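Local atomic coordinates of secreted protein (Kutzneria albida DSM 43870, PDB entry 5M6Q), a protein that probably catalyses acyl transfer from protein-bound glutamine, cross-linking proteins as a microbial transglutaminase. Residues Arg27-Glu32 and Val50-Arg55. Numbering follows the deposited sequence.
Sequences RYHGRE and VVNLNR
Arg31 and Asn54 approach from opposite directions and meet through their polar ends. Arg31 NH1 stops 3.4 Å from Asn54 OD1. The guanidinium and amide planes are 27° apart. The N-H at NH1 is poorly aimed at OD1, so no hydrogen bond forms. Each group has a stronger partner elsewhere: Arg31 NH1 forms a salt bridge with Glu37, and Asn54 ND2 bonds to the carbonyl of Lys223. The Arg31 chain runs extended from CG to NE, which carries the guanidinium out toward residues 50-55. Arg31 NH2 also donates a weak, bent bond to Glu32 O (3.1 Å, 133°).

The second meeting is bridged by water. His29 NE2 lies 4.3 Å from Asn52 OD1, too far for a direct bond. A water sits in plane at the imidazole edge, 2.8 Å from His29 NE2. It donates only weakly to Asn52 OD1, whose stronger partner is Trp25 NE1. His29 ND1 bonds to Asp225, so both ring nitrogens are engaged, and the ring stacks on Trp25.

This small surface contact sets the end of helix 18-28 and the turn beyond against the end of helix 47-53 and its following turn; helix 35-41 supplies Glu37 and strand 214-223 Lys223.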
ATOM      1  N   ARG A  27      -8.506  19.281   2.641  1.00 34.50           N
ATOM      2  CA  ARG A  27      -7.646  20.451   2.489  1.00 38.57           C
ATOM      3  C   ARG A  27      -6.473  20.129   1.589  1.00 38.60           C
ATOM      4  O   ARG A  27      -6.063  20.945   0.772  1.00 43.68           O
ATOM      5  CB  ARG A  27      -7.116  20.954   3.840  1.00 34.51           C
ATOM      6  CG  ARG A  27      -8.124  21.714   4.689  1.00 43.46           C
ATOM      7  CD  ARG A  27      -7.440  22.500   5.824  1.00 49.47           C
ATOM      8  NE  ARG A  27      -6.663  21.649   6.734  1.00 53.52           N
ATOM      9  CZ  ARG A  27      -7.194  20.918   7.718  1.00 54.13           C
ATOM     10  NH1 ARG A  27      -8.513  20.924   7.917  1.00 48.05           N
ATOM     11  NH2 ARG A  27      -6.413  20.172   8.499  1.00 49.17           N
ATOM     12  N   TYR A  28      -5.921  18.934   1.759  1.00 40.48           N
ATOM     13  CA  TYR A  28      -4.698  18.535   1.062  1.00 40.88           C
ATOM     14  C   TYR A  28      -4.960  18.232  -0.409  1.00 39.66           C
ATOM     15  O   TYR A  28      -4.206  18.667  -1.270  1.00 42.23           O
ATOM     16  CB  TYR A  28      -4.073  17.320   1.761  1.00 37.54           C
ATOM     17  CG  TYR A  28      -2.820  16.752   1.125  1.00 38.61           C
ATOM     18  CD1 TYR A  28      -1.586  17.385   1.261  1.00 42.03           C
ATOM     19  CD2 TYR A  28      -2.865  15.556   0.421  1.00 41.66           C
ATOM     20  CE1 TYR A  28      -0.435  16.844   0.696  1.00 43.64           C
ATOM     21  CE2 TYR A  28      -1.727  15.011  -0.147  1.00 45.05           C
ATOM     22  CZ  TYR A  28      -0.517  15.652  -0.009  1.00 48.37           C
ATOM     23  OH  TYR A  28       0.603  15.088  -0.584  1.00 47.94           O
ATOM     24  N   HIS A  29      -6.023  17.483  -0.688  1.00 36.25           N
ATOM     25  CA  HIS A  29      -6.387  17.144  -2.063  1.00 44.26           C
ATOM     26  C   HIS A  29      -7.257  18.230  -2.705  1.00 42.98           C
ATOM     27  O   HIS A  29      -7.694  18.093  -3.846  1.00 48.06           O
ATOM     28  CB  HIS A  29      -7.107  15.794  -2.105  1.00 38.27           C
ATOM     29  CG  HIS A  29      -6.263  14.659  -1.619  1.00 38.68           C
ATOM     30  ND1 HIS A  29      -5.459  13.921  -2.457  1.00 43.17           N
ATOM     31  CD2 HIS A  29      -6.074  14.151  -0.377  1.00 38.89           C
ATOM     32  CE1 HIS A  29      -4.823  12.997  -1.758  1.00 44.55           C
ATOM     33  NE2 HIS A  29      -5.177  13.116  -0.491  1.00 37.78           N
ATOM     34  N   GLY A  30      -7.502  19.304  -1.966  1.00 44.59           N
ATOM     35  CA  GLY A  30      -8.197  20.465  -2.498  1.00 42.96           C
ATOM     36  C   GLY A  30      -9.588  20.200  -3.039  1.00 45.91           C
ATOM     37  O   GLY A  30     -10.039  20.853  -3.979  1.00 50.70           O
ATOM     38  N   ARG A  31     -10.281  19.242  -2.439  1.00 49.45           N
ATOM     39  CA  ARG A  31     -11.618  18.893  -2.885  1.00 44.51           C
ATOM     40  C   ARG A  31     -12.350  18.078  -1.844  1.00 41.06           C
ATOM     41  O   ARG A  31     -11.752  17.528  -0.922  1.00 41.56           O
ATOM     42  CB  ARG A  31     -11.568  18.100  -4.185  1.00 41.06           C
ATOM     43  CG  ARG A  31     -11.124  16.670  -4.004  1.00 38.94           C
ATOM     44  CD  ARG A  31     -11.447  15.880  -5.244  1.00 41.70           C
ATOM     45  NE  ARG A  31     -10.720  14.623  -5.293  1.00 38.74           N
ATOM     46  CZ  ARG A  31     -11.209  13.470  -4.854  1.00 44.05           C
ATOM     47  NH1 ARG A  31     -10.473  12.368  -4.944  1.00 38.58           N
ATOM     48  NH2 ARG A  31     -12.437  13.421  -4.333  1.00 42.60           N
ATOM     49  N   GLU A  32     -13.655  17.983  -2.027  1.00 40.48           N
ATOM     50  CA  GLU A  32     -14.503  17.244  -1.129  1.00 40.26           C
ATOM     51  C   GLU A  32     -14.350  15.748  -1.371  1.00 43.95           C
ATOM     52  O   GLU A  32     -14.167  15.298  -2.508  1.00 38.08           O
ATOM     53  CB  GLU A  32     -15.948  17.690  -1.315  1.00 42.17           C
ATOM     54  CG  GLU A  32     -16.951  17.115  -0.340  1.00 57.13           C
ATOM     55  CD  GLU A  32     -18.169  18.010  -0.202  1.00 65.17           C
ATOM     56  OE1 GLU A  32     -17.979  19.244  -0.129  1.00 65.46           O
ATOM     57  OE2 GLU A  32     -19.306  17.489  -0.183  1.00 66.84           O
ATOM     58  N   VAL A  50      -7.060   2.509  -0.008  1.00 23.47           N
ATOM     59  CA  VAL A  50      -7.896   2.529  -1.206  1.00 25.97           C
ATOM     60  C   VAL A  50      -8.271   3.953  -1.562  1.00 27.98           C
ATOM     61  O   VAL A  50      -8.202   4.358  -2.723  1.00 26.80           O
ATOM     62  CB  VAL A  50      -9.160   1.681  -1.019  1.00 28.01           C
ATOM     63  CG1 VAL A  50     -10.190   1.994  -2.121  1.00 29.58           C
ATOM     64  CG2 VAL A  50      -8.800   0.212  -0.981  1.00 28.15           C
ATOM     65  N   VAL A  51      -8.650   4.732  -0.560  1.00 20.43           N
ATOM     66  CA  VAL A  51      -9.012   6.110  -0.842  1.00 23.32           C
ATOM     67  C   VAL A  51      -7.805   6.882  -1.388  1.00 26.55           C
ATOM     68  O   VAL A  51      -7.932   7.662  -2.328  1.00 27.58           O
ATOM     69  CB  VAL A  51      -9.599   6.777   0.389  1.00 25.03           C
ATOM     70  CG1 VAL A  51      -9.697   8.293   0.186  1.00 26.76           C
ATOM     71  CG2 VAL A  51     -10.986   6.180   0.663  1.00 23.65           C
ATOM     72  N   ASN A  52      -6.627   6.637  -0.843  1.00 24.80           N
ATOM     73  CA  ASN A  52      -5.459   7.378  -1.308  1.00 28.75           C
ATOM     74  C   ASN A  52      -4.960   6.971  -2.703  1.00 25.62           C
ATOM     75  O   ASN A  52      -4.325   7.767  -3.377  1.00 27.22           O
ATOM     76  CB  ASN A  52      -4.324   7.257  -0.292  1.00 23.47           C
ATOM     77  CG  ASN A  52      -4.555   8.122   0.938  1.00 25.91           C
ATOM     78  OD1 ASN A  52      -5.357   9.054   0.913  1.00 26.06           O
ATOM     79  ND2 ASN A  52      -3.858   7.811   2.021  1.00 26.55           N
ATOM     80  N   LEU A  53      -5.241   5.752  -3.145  1.00 23.76           N
ATOM     81  CA  LEU A  53      -4.898   5.382  -4.513  1.00 24.31           C
ATOM     82  C   LEU A  53      -5.769   6.113  -5.535  1.00 26.45           C
ATOM     83  O   LEU A  53      -5.341   6.315  -6.663  1.00 27.09           O
ATOM     84  CB  LEU A  53      -5.010   3.878  -4.712  1.00 23.90           C
ATOM     85  CG  LEU A  53      -3.968   3.108  -3.913  1.00 19.88           C
ATOM     86  CD1 LEU A  53      -4.339   1.648  -3.839  1.00 28.23           C
ATOM     87  CD2 LEU A  53      -2.593   3.283  -4.558  1.00 23.47           C
ATOM     88  N   ASN A  54      -6.979   6.510  -5.135  1.00 25.44           N
ATOM     89  CA  ASN A  54      -7.800   7.417  -5.948  1.00 30.10           C
ATOM     90  C   ASN A  54      -8.185   6.736  -7.256  1.00 30.43           C
ATOM     91  O   ASN A  54      -8.251   7.359  -8.307  1.00 36.99           O
ATOM     92  CB  ASN A  54      -7.056   8.738  -6.219  1.00 29.24           C
ATOM     93  CG  ASN A  54      -7.966   9.824  -6.813  1.00 36.17           C
ATOM     94  OD1 ASN A  54      -9.184   9.760  -6.684  1.00 37.84           O
ATOM     95  ND2 ASN A  54      -7.366  10.820  -7.455  1.00 33.42           N
ATOM     96  N   ARG A  55      -8.434   5.438  -7.172  1.00 32.17           N
ATOM     97  CA  ARG A  55      -8.672   4.627  -8.350  1.00 33.00           C
ATOM     98  C   ARG A  55      -9.956   3.840  -8.267  1.00 38.61           C
ATOM     99  O   ARG A  55     -10.051   2.856  -7.525  1.00 35.09           O
ATOM    100  CB  ARG A  55      -7.508   3.680  -8.561  1.00 32.55           C
ATOM    101  CG  ARG A  55      -6.397   4.349  -9.300  1.00 36.72           C
ATOM    102  CD  ARG A  55      -5.274   3.403  -9.488  1.00 31.04           C
ATOM    103  NE  ARG A  55      -5.680   2.176 -10.160  1.00 35.15           N
ATOM    104  CZ  ARG A  55      -4.865   1.144 -10.328  1.00 33.84           C
ATOM    105  NH1 ARG A  55      -3.622   1.224  -9.865  1.00 27.42           N
ATOM    106  NH2 ARG A  55      -5.281   0.046 -10.945  1.00 30.84           N
TER
HETATM  107  O   HOH W   1      -3.346  11.646   0.969  1.00 37.31           O